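Local coordinates for AAR187Cp (Eremothecium gossypii, PDB 3ZIL), which probably regulates cohesin and, with it, the establishment of sister-chromatid cohesion needed for chromosome segregation, at residues 306-311 against 328-333; 295-300 against 334-339; 322-327 against 354-359. All blocks are in the same frame, centred on the assembly; numbering follows the deposited sequence.

Contact 1: 306-311 against 328-333; sequences AVFRSV and LVYAYS
Phe308 and Tyr330 carry this contact as an offset (parallel-displaced) aromatic stack. It joins helix 304-313 to helix 321-336 in the all-helical Wap1 domain. The ring centroids lie 4.9 Å apart, which leaves the overlap partial; the planes are tilted by 24°. Tyr330 CE2 does most of the touching. It sits over one face of the Phe308 ring, toward the rim, and comes within 3.5 Å of Phe308 CG. The CD2 side of the tyrosine ring follows, with Tyr330 CD2 3.8 Å from Phe308 CD1. Phe308 gives something back through its methylene. Its CB stands over a face of the Tyr330 ring, 4.0 Å from the centroid, in a CH-pi contact.

Both side chains start the same way. Each CG is anti to its own backbone nitrogen, with chi1 163° for Phe308 and 180° for Tyr330. Each ring is thereby carried out toward the other helix, and the two side chains meet at about a right angle. The CA atoms of Phe308 and Tyr330 are 7.7 Å apart, and the rings meet between the helices.

Phe308 also packs on Leu327 and on Glu345 and Phe348 of helix 343-360. Other faces of helix 321-336 meet helix 272-289, through Leu328 and Val329 on Leu285 and Leu286, and helix 365-375, where Tyr332 OH is hydrogen-bonded to Arg370 O. At the hydroxyl end of the stacked tyrosine, Tyr330 OH lies 4.2 Å from Phe308 CD2.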
# COMPACT_ATOMS: atom_id res chain seq x y z
N ALA A 306 -5.95 -23.44 22.69
CA ALA A 306 -4.79 -24.32 22.87
C ALA A 306 -3.58 -23.53 23.31
O ALA A 306 -2.95 -23.81 24.33
CB ALA A 306 -4.46 -25.08 21.57
N VAL A 307 -3.26 -22.52 22.54
CA VAL A 307 -2.07 -21.71 22.78
C VAL A 307 -2.12 -20.98 24.13
O VAL A 307 -1.15 -20.95 24.88
CB VAL A 307 -1.87 -20.70 21.62
CG1 VAL A 307 -0.40 -20.29 21.53
CG2 VAL A 307 -2.42 -21.28 20.30
N PHE A 308 -3.26 -20.38 24.46
CA PHE A 308 -3.38 -19.69 25.72
C PHE A 308 -3.13 -20.69 26.87
O PHE A 308 -2.53 -20.33 27.85
CB PHE A 308 -4.78 -19.11 25.85
CG PHE A 308 -5.14 -18.73 27.23
CD1 PHE A 308 -4.75 -17.49 27.73
CD2 PHE A 308 -5.89 -19.60 28.05
CE1 PHE A 308 -5.09 -17.11 29.03
CE2 PHE A 308 -6.23 -19.22 29.33
CZ PHE A 308 -5.84 -17.96 29.82
N ARG A 309 -3.63 -21.91 26.74
CA ARG A 309 -3.39 -22.97 27.76
C ARG A 309 -1.89 -23.23 27.98
O ARG A 309 -1.41 -23.22 29.13
CB ARG A 309 -4.10 -24.26 27.38
CG ARG A 309 -5.59 -24.27 27.67
CD ARG A 309 -6.19 -25.64 27.34
NE ARG A 309 -6.64 -25.78 25.95
CZ ARG A 309 -7.82 -25.33 25.49
NH1 ARG A 309 -8.66 -24.70 26.31
NH2 ARG A 309 -8.15 -25.50 24.22
N SER A 310 -1.17 -23.43 26.88
CA SER A 310 0.29 -23.54 26.88
C SER A 310 0.96 -22.48 27.71
O SER A 310 1.80 -22.75 28.56
CB SER A 310 0.82 -23.37 25.46
OG SER A 310 1.36 -24.57 24.98
N VAL A 311 0.59 -21.24 27.41
CA VAL A 311 1.18 -20.06 28.04
C VAL A 311 0.83 -19.99 29.54
O VAL A 311 1.66 -19.59 30.39
CB VAL A 311 0.67 -18.79 27.30
CG1 VAL A 311 0.98 -17.54 28.08
CG2 VAL A 311 1.22 -18.73 25.87
N LEU A 328 -4.87 -10.52 24.17
CA LEU A 328 -5.96 -9.58 23.99
C LEU A 328 -6.92 -10.11 22.92
O LEU A 328 -8.15 -10.07 23.12
CB LEU A 328 -5.40 -8.18 23.62
CG LEU A 328 -6.41 -7.11 23.21
CD1 LEU A 328 -7.48 -6.91 24.25
CD2 LEU A 328 -5.68 -5.79 22.91
N VAL A 329 -6.38 -10.58 21.80
CA VAL A 329 -7.24 -11.01 20.72
C VAL A 329 -8.01 -12.26 21.23
O VAL A 329 -9.23 -12.35 21.06
CB VAL A 329 -6.46 -11.30 19.41
CG1 VAL A 329 -7.30 -12.16 18.46
CG2 VAL A 329 -5.95 -9.98 18.75
N TYR A 330 -7.29 -13.16 21.89
CA TYR A 330 -7.91 -14.32 22.56
C TYR A 330 -9.08 -13.96 23.55
O TYR A 330 -10.13 -14.56 23.51
CB TYR A 330 -6.85 -15.16 23.28
CG TYR A 330 -7.52 -16.33 23.96
CD1 TYR A 330 -8.21 -17.31 23.21
CD2 TYR A 330 -7.53 -16.44 25.35
CE1 TYR A 330 -8.86 -18.35 23.85
CE2 TYR A 330 -8.18 -17.48 25.98
CZ TYR A 330 -8.84 -18.42 25.23
OH TYR A 330 -9.47 -19.44 25.89
N ALA A 331 -8.88 -12.98 24.40
CA ALA A 331 -9.90 -12.55 25.37
C ALA A 331 -11.18 -12.17 24.62
O ALA A 331 -12.29 -12.51 25.06
CB ALA A 331 -9.39 -11.38 26.17
N TYR A 332 -11.03 -11.50 23.45
CA TYR A 332 -12.20 -11.17 22.60
C TYR A 332 -12.86 -12.42 22.05
O TYR A 332 -14.11 -12.56 22.06
CB TYR A 332 -11.81 -10.18 21.45
CG TYR A 332 -11.84 -8.70 21.90
CD1 TYR A 332 -13.03 -8.05 22.02
CD2 TYR A 332 -10.68 -8.00 22.21
CE1 TYR A 332 -13.11 -6.76 22.47
CE2 TYR A 332 -10.74 -6.68 22.60
CZ TYR A 332 -11.98 -6.06 22.71
OH TYR A 332 -12.12 -4.75 23.14
N SER A 333 -12.05 -13.39 21.63
CA SER A 333 -12.59 -14.62 21.08
C SER A 333 -13.37 -15.43 22.17
O SER A 333 -14.59 -15.73 22.04
CB SER A 333 -11.49 -15.45 20.48
OG SER A 333 -12.08 -16.63 19.99

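Contact 2: 295-300 against 334-339; sequences AASTEE and AGAAGV
Ala295 O, one residue before the touching pair Ala296 and Ala336, is gripped by two donors from Thr298. The hydroxyl Thr298 OG1 gives the shorter bond, 2.7 Å to Ala295 O. Thr298 N adds a second at 3.1 Å to the same oxygen. Both come from the same face of the carbonyl plane, and OG1 is tilted 23° from it. Together they tie down the turn that ends helix 293-296.

The contact itself is close methyl packing. Ala296 CB meets Ala336 CB at 3.6 Å. Ala336 CB also lies 3.8 Å from Ser297 N. Ser297 presents its CB to the backbone of Ala336 and Ala337. Such short side chains let the chains come very near, with Ser297 CA 4.6 Å from Ala337 CA. Ser297 OG is turned to its own helix instead. At chi1 52° it lies between its own N and carbonyl carbon and bonds to Thr293 O and Thr294 O.

The other segment is the C-terminal end of helix 321-336, closed by a Schellman motif. Gly338 has positive phi, Val339 N bonds back to Ala334 O at 2.9 Å, and Gly338 N bonds to Gly335 O. Two helix ends thus meet here. Behind them, Ala295 and Ala296 pack on Ile288 and Val289 of helix 272-289. Thr298 rests on Pro249 and Val252 of helix 248-261.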
# COMPACT_ATOMS: atom_id res chain seq x y z
N ALA A 295 -18.13 -12.17 14.27
CA ALA A 295 -16.76 -12.61 13.80
C ALA A 295 -15.77 -13.06 14.90
O ALA A 295 -14.96 -13.99 14.72
CB ALA A 295 -16.14 -11.54 12.91
N ALA A 296 -15.82 -12.40 16.05
CA ALA A 296 -15.02 -12.82 17.25
C ALA A 296 -15.29 -14.30 17.68
O ALA A 296 -14.41 -15.01 18.20
CB ALA A 296 -15.20 -11.83 18.40
N SER A 297 -16.49 -14.80 17.38
CA SER A 297 -16.85 -16.15 17.78
C SER A 297 -16.64 -17.18 16.70
O SER A 297 -16.99 -18.36 16.90
CB SER A 297 -18.31 -16.20 18.29
OG SER A 297 -19.18 -15.62 17.35
N THR A 298 -16.08 -16.77 15.55
CA THR A 298 -15.71 -17.72 14.51
C THR A 298 -14.96 -18.88 15.18
O THR A 298 -14.04 -18.65 15.94
CB THR A 298 -14.84 -17.02 13.41
OG1 THR A 298 -15.58 -15.90 12.92
CG2 THR A 298 -14.51 -17.91 12.29
N GLU A 299 -15.39 -20.12 14.91
CA GLU A 299 -14.79 -21.31 15.56
C GLU A 299 -13.26 -21.46 15.50
O GLU A 299 -12.68 -21.81 16.52
CB GLU A 299 -15.48 -22.61 15.09
CG GLU A 299 -14.55 -23.58 14.36
CD GLU A 299 -15.26 -24.82 13.85
OE1 GLU A 299 -16.31 -25.21 14.41
OE2 GLU A 299 -14.74 -25.41 12.88
N GLU A 300 -12.59 -21.21 14.38
CA GLU A 300 -11.10 -21.39 14.37
C GLU A 300 -10.36 -20.41 15.28
O GLU A 300 -9.24 -20.68 15.65
CB GLU A 300 -10.42 -21.31 12.95
CG GLU A 300 -10.53 -22.57 12.10
CD GLU A 300 -11.76 -22.51 11.20
OE1 GLU A 300 -12.83 -21.97 11.60
OE2 GLU A 300 -11.64 -22.98 10.04
N ALA A 334 -12.66 -15.77 23.23
CA ALA A 334 -13.26 -16.37 24.41
C ALA A 334 -14.59 -15.72 24.81
O ALA A 334 -15.58 -16.43 24.96
CB ALA A 334 -12.27 -16.37 25.56
N GLY A 335 -14.62 -14.40 24.98
CA GLY A 335 -15.83 -13.71 25.41
C GLY A 335 -16.99 -13.92 24.46
O GLY A 335 -18.09 -14.27 24.90
N ALA A 336 -16.76 -13.76 23.15
CA ALA A 336 -17.85 -13.90 22.15
C ALA A 336 -18.39 -15.34 22.02
O ALA A 336 -19.59 -15.52 21.78
CB ALA A 336 -17.40 -13.38 20.77
N ALA A 337 -17.50 -16.35 22.11
CA ALA A 337 -17.91 -17.76 21.98
C ALA A 337 -18.54 -18.30 23.28
O ALA A 337 -18.95 -19.46 23.34
CB ALA A 337 -16.72 -18.62 21.55
N GLY A 338 -18.61 -17.47 24.31
CA GLY A 338 -19.11 -17.89 25.63
C GLY A 338 -18.18 -18.86 26.35
O GLY A 338 -18.63 -19.70 27.15
N VAL A 339 -16.87 -18.79 26.07
CA VAL A 339 -15.91 -19.56 26.84
C VAL A 339 -15.90 -19.00 28.26
O VAL A 339 -15.97 -17.76 28.47
CB VAL A 339 -14.50 -19.61 26.22
CG1 VAL A 339 -13.54 -20.39 27.10
CG2 VAL A 339 -14.55 -20.21 24.82

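Contact 3: 322-327 against 354-359; sequences VLQLFL and EAFATD
Where Gln324 meets Phe356, the axes of segments 322-327 and 354-359 approach to 10.5 Å and cross at -121°. Gln324 crosses one face of the Phe356 ring. Its CB stands 3.4 Å from the ring centroid, almost straight above the centre, in a CH-pi contact. The amide then runs on past the ring, its plane only 20° from the ring plane. Gln324 OE1 ends 3.6 Å from Phe356 CD1. The CE2 side of the ring reaches the backbone of segment 322-327, with Phe356 CE2 3.5 Å from Gln324 O.

Phe356 gets there because its CG is anti to the backbone nitrogen, chi1 -175°, which carries the ring toward helix 321-336. The Gln324 chain is extended beyond CG, which brings NE2 near Asp359. Gln324 NE2 and Asp359 OD2 are 3.7 Å apart, a loose polar approach. With an alanine at Phe356 the ring would be gone, which would probably leave a gap where Gln324 CB now rests and let the glutamine side chain turn more freely.

Gln324, Leu325 and Phe356 are buried, and Asp359 lies at the exposed edge. Phe356 also packs on Ile367 and Ile371 of helix 365-375. Leu325, beside the ring, touches Leu282 of helix 272-289. Leu323, Phe326 and Leu327 of helix 321-336 pack on Val311, Val307 and Phe308 of helix 304-313.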
# COMPACT_ATOMS: atom_id res chain seq x y z
N VAL A 322 4.10 -9.34 21.12
CA VAL A 322 3.29 -10.29 20.36
C VAL A 322 2.42 -11.21 21.22
O VAL A 322 1.27 -11.42 20.89
CB VAL A 322 4.05 -11.16 19.32
CG1 VAL A 322 3.14 -11.36 18.14
CG2 VAL A 322 5.30 -10.51 18.82
N LEU A 323 2.98 -11.76 22.31
CA LEU A 323 2.18 -12.55 23.20
C LEU A 323 1.07 -11.75 23.86
O LEU A 323 -0.03 -12.26 24.02
CB LEU A 323 3.04 -13.27 24.26
CG LEU A 323 2.21 -14.16 25.18
CD1 LEU A 323 1.25 -15.07 24.42
CD2 LEU A 323 3.13 -14.98 26.07
N GLN A 324 1.35 -10.52 24.26
CA GLN A 324 0.31 -9.66 24.84
C GLN A 324 -0.84 -9.40 23.90
O GLN A 324 -2.01 -9.43 24.29
CB GLN A 324 0.94 -8.33 25.25
CG GLN A 324 1.74 -8.56 26.54
CD GLN A 324 2.67 -7.41 26.82
OE1 GLN A 324 3.22 -6.81 25.88
NE2 GLN A 324 2.85 -7.08 28.10
N LEU A 325 -0.48 -9.15 22.64
CA LEU A 325 -1.46 -8.90 21.61
C LEU A 325 -2.27 -10.21 21.39
O LEU A 325 -3.49 -10.20 21.26
CB LEU A 325 -0.63 -8.49 20.35
CG LEU A 325 -1.42 -7.91 19.17
CD1 LEU A 325 -2.51 -6.92 19.62
CD2 LEU A 325 -0.44 -7.33 18.13
N PHE A 326 -1.58 -11.35 21.39
CA PHE A 326 -2.30 -12.60 21.19
C PHE A 326 -3.36 -12.79 22.27
O PHE A 326 -4.45 -13.27 21.99
CB PHE A 326 -1.31 -13.79 21.18
CG PHE A 326 -1.98 -15.12 21.06
CD1 PHE A 326 -2.24 -15.65 19.84
CD2 PHE A 326 -2.39 -15.81 22.19
CE1 PHE A 326 -2.89 -16.87 19.71
CE2 PHE A 326 -3.09 -17.01 22.08
CZ PHE A 326 -3.31 -17.56 20.84
N LEU A 327 -3.00 -12.46 23.51
CA LEU A 327 -3.90 -12.70 24.65
C LEU A 327 -5.11 -11.77 24.59
O LEU A 327 -6.21 -12.14 24.97
CB LEU A 327 -3.14 -12.42 25.95
CG LEU A 327 -2.06 -13.45 26.30
CD1 LEU A 327 -1.33 -13.12 27.62
CD2 LEU A 327 -2.60 -14.86 26.37
N GLU A 354 -3.87 -6.19 32.16
CA GLU A 354 -3.68 -4.93 32.89
C GLU A 354 -2.26 -4.40 32.78
O GLU A 354 -2.04 -3.20 32.65
CB GLU A 354 -3.97 -5.09 34.42
CG GLU A 354 -5.43 -5.12 34.79
CD GLU A 354 -5.66 -5.64 36.20
OE1 GLU A 354 -4.71 -6.14 36.87
OE2 GLU A 354 -6.83 -5.61 36.62
N ALA A 355 -1.28 -5.28 32.87
CA ALA A 355 0.08 -4.89 32.64
C ALA A 355 0.31 -4.35 31.17
O ALA A 355 1.07 -3.43 30.94
CB ALA A 355 1.00 -6.09 32.88
N PHE A 356 -0.27 -5.01 30.19
CA PHE A 356 -0.18 -4.56 28.75
C PHE A 356 -0.81 -3.18 28.60
O PHE A 356 -0.25 -2.31 27.89
CB PHE A 356 -0.91 -5.63 27.92
CG PHE A 356 -0.85 -5.45 26.40
CD1 PHE A 356 0.22 -4.79 25.76
CD2 PHE A 356 -1.83 -6.05 25.60
CE1 PHE A 356 0.27 -4.69 24.37
CE2 PHE A 356 -1.80 -5.94 24.19
CZ PHE A 356 -0.74 -5.27 23.60
N ALA A 357 -1.91 -2.93 29.32
CA ALA A 357 -2.54 -1.61 29.35
C ALA A 357 -1.64 -0.49 29.88
O ALA A 357 -1.63 0.61 29.33
CB ALA A 357 -3.85 -1.62 30.12
N THR A 358 -0.84 -0.80 30.89
CA THR A 358 0.06 0.17 31.42
C THR A 358 1.16 0.47 30.45
O THR A 358 1.57 1.62 30.35
CB THR A 358 0.67 -0.36 32.74
OG1 THR A 358 -0.40 -0.69 33.64
CG2 THR A 358 1.62 0.65 33.34
N ASP A 359 1.67 -0.56 29.73
CA ASP A 359 2.69 -0.31 28.67
C ASP A 359 2.12 0.55 27.57
O ASP A 359 2.68 1.64 27.29
CB ASP A 359 3.32 -1.55 28.02
CG ASP A 359 3.99 -2.46 28.99
OD1 ASP A 359 4.41 -1.96 30.03
OD2 ASP A 359 4.08 -3.69 28.71

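All three contacts use helix 321-336. Contact 3 takes its N-terminal part, contact 1 the part after it, and contact 2 its C-terminal end. Contacts 1 and 3 have centres about 12 Å apart and touch directly, as in Val307 CB to Phe326 CZ at 3.5 Å. Contacts 1 and 2, with centres about 11 Å apart, meet where Ser333 OG makes a weak hydrogen bond to Ala296 O. Contacts 2 and 3 do not touch; their nearest atoms are about 7 Å apart. Contact 1 is nested within the chain loop closed by contact 2. The bound peptide reaches contact 3, where an apolar side chain packs on Leu325.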